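Local coordinates for outer surface protein (Bacillus cereus ATCC 14579, PDB 1X7F) that is of unproven function but probably hydrolyses the disaccharide N-acetylmuramic acid 6-phosphate–N-acetylglucosamine during cell-wall recycling, at residues 291-296 against 306-312; 316-320 against 333-337. All blocks are in the same frame, centred on the assembly; numbering follows the deposited sequence. Where two conformers were deposited one is given.

How the interactions relate
Both interactions belong to the C-terminal domain and reach the same mixed sheet, with centres about 16 Å apart. They run in series along the chain: interaction 1 joins the edge strand 293-294 to the end of strand 303-306 and the turn into helix 309-313, and interaction 2 then ties the loop after that helix to the end of strand 330-334. Each mixes buried and exposed residues, but the chemistry differs. In 291-296 against 306-312 the backbones stay apart, joined by one side-chain hydrogen bond and by water. In 316-320 against 333-337 they come closer, and an asparagine bonds directly to main chain and carboxylate beside a buried phenylalanine.

Interaction 1 of 2, residues 291-296 against 306-312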
loop_
_atom_site.group_PDB
_atom_site.type_symbol
_atom_site.label_atom_id
_atom_site.label_comp_id
_atom_site.label_asym_id
_atom_site.label_seq_id
_atom_site.Cartn_x
_atom_site.Cartn_y
_atom_site.Cartn_z
ATOM N N GLU A 291 14.586 17.982 -3.751
ATOM C CA GLU A 291 15.635 17.014 -3.480
ATOM C C GLU A 291 15.081 15.625 -3.242
ATOM O O GLU A 291 14.068 15.457 -2.564
ATOM C CB GLU A 291 16.450 17.434 -2.238
ATOM C CG GLU A 291 17.002 18.855 -2.278
ATOM C CD GLU A 291 17.950 19.085 -3.439
ATOM O OE1 GLU A 291 18.782 18.186 -3.697
ATOM O OE2 GLU A 291 17.858 20.157 -4.094
ATOM N N LEU A 292 15.766 14.636 -3.800
ATOM C CA LEU A 292 15.634 13.263 -3.363
ATOM C C LEU A 292 16.507 13.102 -2.118
ATOM O O LEU A 292 17.743 13.079 -2.203
ATOM C CB LEU A 292 16.060 12.308 -4.483
ATOM C CG LEU A 292 16.086 10.797 -4.217
ATOM C CD1 LEU A 292 14.819 10.307 -3.496
ATOM C CD2 LEU A 292 16.302 10.031 -5.530
ATOM N N HIS A 293 15.856 13.022 -0.958
ATOM C CA HIS A 293 16.547 12.916 0.311
ATOM C C HIS A 293 16.991 11.490 0.589
ATOM O O HIS A 293 16.335 10.536 0.170
ATOM C CB HIS A 293 15.658 13.431 1.442
ATOM C CG HIS A 293 15.229 14.847 1.253
ATOM N ND1 HIS A 293 16.096 15.909 1.421
ATOM C CD2 HIS A 293 14.044 15.378 0.864
ATOM C CE1 HIS A 293 15.452 17.037 1.161
ATOM N NE2 HIS A 293 14.208 16.742 0.820
ATOM N N VAL A 294 18.129 11.358 1.264
ATOM C CA VAL A 294 18.631 10.060 1.693
ATOM C C VAL A 294 18.951 10.218 3.169
ATOM O O VAL A 294 19.621 11.178 3.548
ATOM C CB VAL A 294 19.907 9.617 0.912
ATOM C CG1 VAL A 294 20.463 8.293 1.472
ATOM C CG2 VAL A 294 19.619 9.475 -0.569
ATOM N N ARG A 295 18.434 9.315 4.004
ATOM C CA ARG A 295 18.862 9.249 5.400
ATOM C C ARG A 295 20.273 8.690 5.430
ATOM O O ARG A 295 20.498 7.550 5.012
ATOM C CB ARG A 295 17.933 8.361 6.233
ATOM C CG ARG A 295 18.203 8.450 7.740
ATOM C CD ARG A 295 17.236 7.656 8.630
ATOM N NE ARG A 295 17.464 7.951 10.052
ATOM C CZ ARG A 295 16.902 7.294 11.064
ATOM N NH1 ARG A 295 17.179 7.643 12.312
ATOM N NH2 ARG A 295 16.066 6.288 10.834
ATOM N N ARG A 296 21.230 9.488 5.901
ATOM C CA ARG A 296 22.601 8.984 6.011
ATOM C C ARG A 296 22.638 7.741 6.906
ATOM O O ARG A 296 22.066 7.734 8.015
ATOM C CB ARG A 296 23.599 10.054 6.482
ATOM C CG ARG A 296 25.041 9.735 6.032
ATOM C CD ARG A 296 26.066 10.815 6.340
ATOM N NE ARG A 296 26.394 10.894 7.770
ATOM C CZ ARG A 296 26.989 11.927 8.359
ATOM N NH1 ARG A 296 27.317 13.010 7.665
ATOM N NH2 ARG A 296 27.259 11.880 9.653
ATOM N N SER A 306 19.360 14.555 6.330
ATOM C CA SER A 306 19.567 14.574 4.891
ATOM C C SER A 306 20.826 15.407 4.615
ATOM O O SER A 306 20.759 16.619 4.397
ATOM C CB SER A 306 18.321 15.146 4.198
ATOM O OG SER A 306 18.457 15.119 2.787
ATOM N N THR A 307 21.979 14.741 4.638
ATOM C CA THR A 307 23.278 15.428 4.690
ATOM C C THR A 307 23.835 15.883 3.354
ATOM O O THR A 307 24.587 16.851 3.305
ATOM C CB THR A 307 24.338 14.580 5.434
ATOM O OG1 THR A 307 24.370 13.255 4.877
ATOM C CG2 THR A 307 23.954 14.397 6.927
ATOM N N GLU A 308 23.475 15.184 2.282
ATOM C CA GLU A 308 23.856 15.593 0.927
ATOM C C GLU A 308 23.233 16.926 0.488
ATOM O O GLU A 308 23.770 17.604 -0.372
ATOM C CB GLU A 308 23.527 14.492 -0.088
ATOM C CG GLU A 308 24.285 13.190 0.128
ATOM C CD GLU A 308 25.771 13.319 -0.183
ATOM O OE1 GLU A 308 26.144 13.347 -1.386
ATOM O OE2 GLU A 308 26.571 13.389 0.783
ATOM N N VAL A 309 22.112 17.300 1.091
ATOM C CA VAL A 309 21.435 18.571 0.806
ATOM C C VAL A 309 22.290 19.799 1.117
ATOM O O VAL A 309 22.263 20.777 0.368
ATOM C CB VAL A 309 20.054 18.665 1.554
ATOM C CG1 VAL A 309 19.667 20.099 1.901
ATOM C CG2 VAL A 309 18.970 18.020 0.723
ATOM N N ARG A 310 23.065 19.739 2.204
ATOM C CA ARG A 310 23.832 20.900 2.678
ATOM C C ARG A 310 25.076 21.233 1.856
ATOM O O ARG A 310 25.723 22.251 2.092
ATOM C CB ARG A 310 24.181 20.776 4.172
ATOM C CG ARG A 310 25.391 19.924 4.496
ATOM C CD ARG A 310 25.538 19.599 5.974
ATOM N NE ARG A 310 26.203 18.311 6.161
ATOM C CZ ARG A 310 27.484 18.157 6.473
ATOM N NH1 ARG A 310 28.267 19.210 6.661
ATOM N NH2 ARG A 310 27.985 16.939 6.613
ATOM N N LYS A 311 25.412 20.373 0.902
ATOM C CA LYS A 311 26.440 20.680 -0.085
ATOM C C LYS A 311 25.935 21.654 -1.149
ATOM O O LYS A 311 26.671 22.537 -1.592
ATOM C CB LYS A 311 26.928 19.401 -0.761
ATOM C CG LYS A 311 27.985 18.639 0.024
ATOM C CD LYS A 311 28.816 17.738 -0.904
ATOM C CE LYS A 311 28.032 16.494 -1.320
ATOM N NZ LYS A 311 27.504 15.796 -0.113
ATOM N N LYS A 312 24.676 21.486 -1.552
ATOM C CA LYS A 312 24.058 22.354 -2.547
ATOM C C LYS A 312 23.592 23.684 -1.974
ATOM O O LYS A 312 23.445 24.657 -2.714
ATOM C CB LYS A 312 22.870 21.658 -3.220
ATOM C CG LYS A 312 23.240 20.430 -4.028
ATOM C CD LYS A 312 22.006 19.589 -4.358
ATOM C CE LYS A 312 21.316 20.092 -5.606
ATOM N NZ LYS A 312 22.213 19.966 -6.804
HETATM O O HOH W 1 20.325 13.974 1.498
HETATM O O HOH W 2 22.088 12.153 3.459
#
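Two edge strands of the C-terminal mixed sheet, 293-294 and 303-306, meet here through side chains and water, with the start of helix 309-313 packed alongside. At the buried centre, Ser306 OG lies in the plane of the His293 ring, at its edge, 2.8 Å from His293 ND1; the two are hydrogen-bonded, and either could be the donor. With Ser306 OG trans to the backbone N (chi1 -177°), the hydroxyl reaches the imidazole. Val309 CG2 reaches the same edge, 3.6 Å from His293 ND1, while Glu291 CB lies over the rim of one face. The other ring nitrogen, NE2, bonds to the carbonyl of Thr288, so both nitrogens are held and the ring's rotation is fixed.

Water completes the join between the backbones. One molecule accepts a bond from Thr307 N and donates one to Val294 O, 2.7 Å from that carbonyl oxygen; a second sits by Ser306 OG and takes a weak bond from Val294 N.

At the Arg296 end, Thr307 OG1 approaches Arg296 CD to 3.3 Å, and the two side chains cross at about a right angle. The guanidinium groups of Arg296 and Arg310 come edge to edge, Arg296 NH1 and Arg310 NH2 4.1 Å apart; Asp298, in a salt bridge with Arg296, probably offsets the like charges, and Arg310 NH1 bonds to the carbonyl of Lys340. At the other end, Glu291 CG rests on Val309 CG2 at 3.7 Å. The carboxylate lies over the aliphatic part of Lys312, with Glu291 OE1 3.6 Å from Lys312 CD, while OE2 bonds to the hydroxyl of Tyr313.

Strand 380-384 flanks 293-294, with Phe381 pairing with the His293 backbone and meeting its ring, and strand 345-348 lies beside Ser306, where Leu345 touches both His293 and Ser306.

Interaction 2 of 2, residues 316-320 against 333-337; sequences YDFPV and IGNNS
Asn336 and Phe318 exchange two hydrogen bonds. Asn336 N gives a nearly straight one to Phe318 O, 2.8 Å long (164°), and Phe318 N returns one of 2.8 Å to the side-chain oxygen Asn336 OD1. The second donor is well tilted from the amide's carbonyl plane. The other end of the amide is used as well: Asn336 ND2 points, close to its own amide plane, at Asp317 OD2 3.1 Å away, meeting that oxygen on its anti side, somewhat out of the carboxylate plane. The carboxylate and amide planes lie only 20° apart. Asn336 CG stands trans to its own carbonyl carbon (chi1 -66°), which lays the amide along the 317-318 backbone, where both its ends find partners.

The Phe318 ring turns inward. Ile333 CD1 comes to 3.5 Å from Phe318 CE2, the two side chains crossing at about a right angle. Asn335 CB lies 3.2 Å from Phe318 O, and Val320 CG2 packs against the Asn335 side chain and, at 3.9 Å, Ser337 OG.

The next shell sets these groups in place. Val283 and Glu284 of helix 282-289 touch the Phe318 side chain, with Glu284 also reaching Ile333, while strand 358-364 pairs with Ile333 through Asn359 and packs on its side chain through Val361. Lys342 touches both Phe318 and Asn336.

Three hydrogen bonds through a single asparagine thus fasten an otherwise irregular segment to the residues that follow strand 330-334. Since Asp317 is exposed, its bond to the amide probably contributes less than the two at the Phe318 backbone, which belong to a buried residue.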
loop_
_atom_site.group_PDB
_atom_site.type_symbol
_atom_site.label_atom_id
_atom_site.label_comp_id
_atom_site.label_asym_id
_atom_site.label_seq_id
_atom_site.Cartn_x
_atom_site.Cartn_y
_atom_site.Cartn_z
ATOM N N TYR A 316 23.947 29.457 0.514
ATOM C CA TYR A 316 22.693 30.204 0.537
ATOM C C TYR A 316 22.352 30.805 1.906
ATOM O O TYR A 316 22.920 30.424 2.932
ATOM C CB TYR A 316 21.543 29.338 0.001
ATOM C CG TYR A 316 21.649 29.079 -1.498
ATOM C CD1 TYR A 316 22.555 28.132 -2.004
ATOM C CD2 TYR A 316 20.868 29.794 -2.408
ATOM C CE1 TYR A 316 22.663 27.892 -3.361
ATOM C CE2 TYR A 316 20.965 29.558 -3.771
ATOM C CZ TYR A 316 21.864 28.601 -4.243
ATOM O OH TYR A 316 21.991 28.375 -5.590
ATOM N N ASP A 317 21.407 31.740 1.901
ATOM C CA ASP A 317 21.099 32.547 3.059
ATOM C C ASP A 317 19.997 31.883 3.850
ATOM O O ASP A 317 18.896 31.684 3.348
ATOM C CB ASP A 317 20.669 33.950 2.612
ATOM C CG ASP A 317 20.792 35.003 3.718
ATOM O OD1 ASP A 317 20.039 36.010 3.638
ATOM O OD2 ASP A 317 21.608 34.932 4.671
ATOM N N PHE A 318 20.312 31.525 5.092
ATOM C CA PHE A 318 19.348 30.935 5.998
ATOM C C PHE A 318 19.357 31.763 7.265
ATOM O O PHE A 318 19.962 31.360 8.271
ATOM C CB PHE A 318 19.715 29.483 6.290
ATOM C CG PHE A 318 19.529 28.580 5.115
ATOM C CD1 PHE A 318 20.598 28.296 4.265
ATOM C CD2 PHE A 318 18.279 28.034 4.834
ATOM C CE1 PHE A 318 20.419 27.471 3.160
ATOM C CE2 PHE A 318 18.097 27.218 3.716
ATOM C CZ PHE A 318 19.169 26.933 2.891
ATOM N N PRO A 319 18.715 32.934 7.224
ATOM C CA PRO A 319 18.749 33.830 8.371
ATOM C C PRO A 319 18.089 33.182 9.578
ATOM O O PRO A 319 17.126 32.409 9.438
ATOM C CB PRO A 319 17.958 35.059 7.889
ATOM C CG PRO A 319 18.006 34.969 6.379
ATOM C CD PRO A 319 17.914 33.493 6.115
ATOM N N VAL A 320 18.644 33.465 10.746
ATOM C CA VAL A 320 18.085 33.028 12.016
ATOM C C VAL A 320 16.697 33.664 12.208
ATOM O O VAL A 320 16.521 34.857 11.963
ATOM C CB VAL A 320 19.049 33.407 13.189
ATOM C CG1 VAL A 320 18.448 33.054 14.515
ATOM C CG2 VAL A 320 20.398 32.692 13.046
ATOM N N ILE A 333 15.922 22.985 9.242
ATOM C CA ILE A 333 17.138 23.187 8.494
ATOM C C ILE A 333 18.127 23.965 9.349
ATOM O O ILE A 333 17.747 24.862 10.115
ATOM C CB ILE A 333 16.856 23.898 7.144
ATOM C CG1 ILE A 333 18.051 23.721 6.195
ATOM C CG2 ILE A 333 16.486 25.376 7.361
ATOM C CD1 ILE A 333 17.723 23.858 4.738
ATOM N N GLY A 334 19.393 23.584 9.228
ATOM C CA GLY A 334 20.487 24.326 9.819
ATOM C C GLY A 334 20.590 25.682 9.151
ATOM O O GLY A 334 20.620 25.787 7.930
ATOM N N ASN A 335 20.619 26.719 9.979
ATOM C CA ASN A 335 20.645 28.095 9.521
ATOM C C ASN A 335 22.068 28.676 9.518
ATOM O O ASN A 335 23.022 27.946 9.793
ATOM C CB ASN A 335 19.633 28.933 10.326
ATOM C CG ASN A 335 19.989 29.071 11.812
ATOM O OD1 ASN A 335 19.100 29.058 12.662
ATOM N ND2 ASN A 335 21.262 29.249 12.123
ATOM N N ASN A 336 22.203 29.970 9.229
ATOM C CA ASN A 336 23.509 30.649 9.140
ATOM C C ASN A 336 24.444 30.457 10.337
ATOM O O ASN A 336 25.668 30.577 10.209
ATOM C CB ASN A 336 23.325 32.152 8.896
ATOM C CG ASN A 336 22.696 32.461 7.544
ATOM O OD1 ASN A 336 22.616 31.604 6.653
ATOM N ND2 ASN A 336 22.240 33.694 7.388
ATOM N N SER A 337 23.876 30.157 11.498
ATOM C CA SER A 337 24.676 30.075 12.703
ATOM C C SER A 337 25.064 28.618 13.034
ATOM O O SER A 337 25.642 28.359 14.084
ATOM C CB SER A 337 23.953 30.764 13.860
ATOM O OG SER A 337 22.907 29.940 14.347
#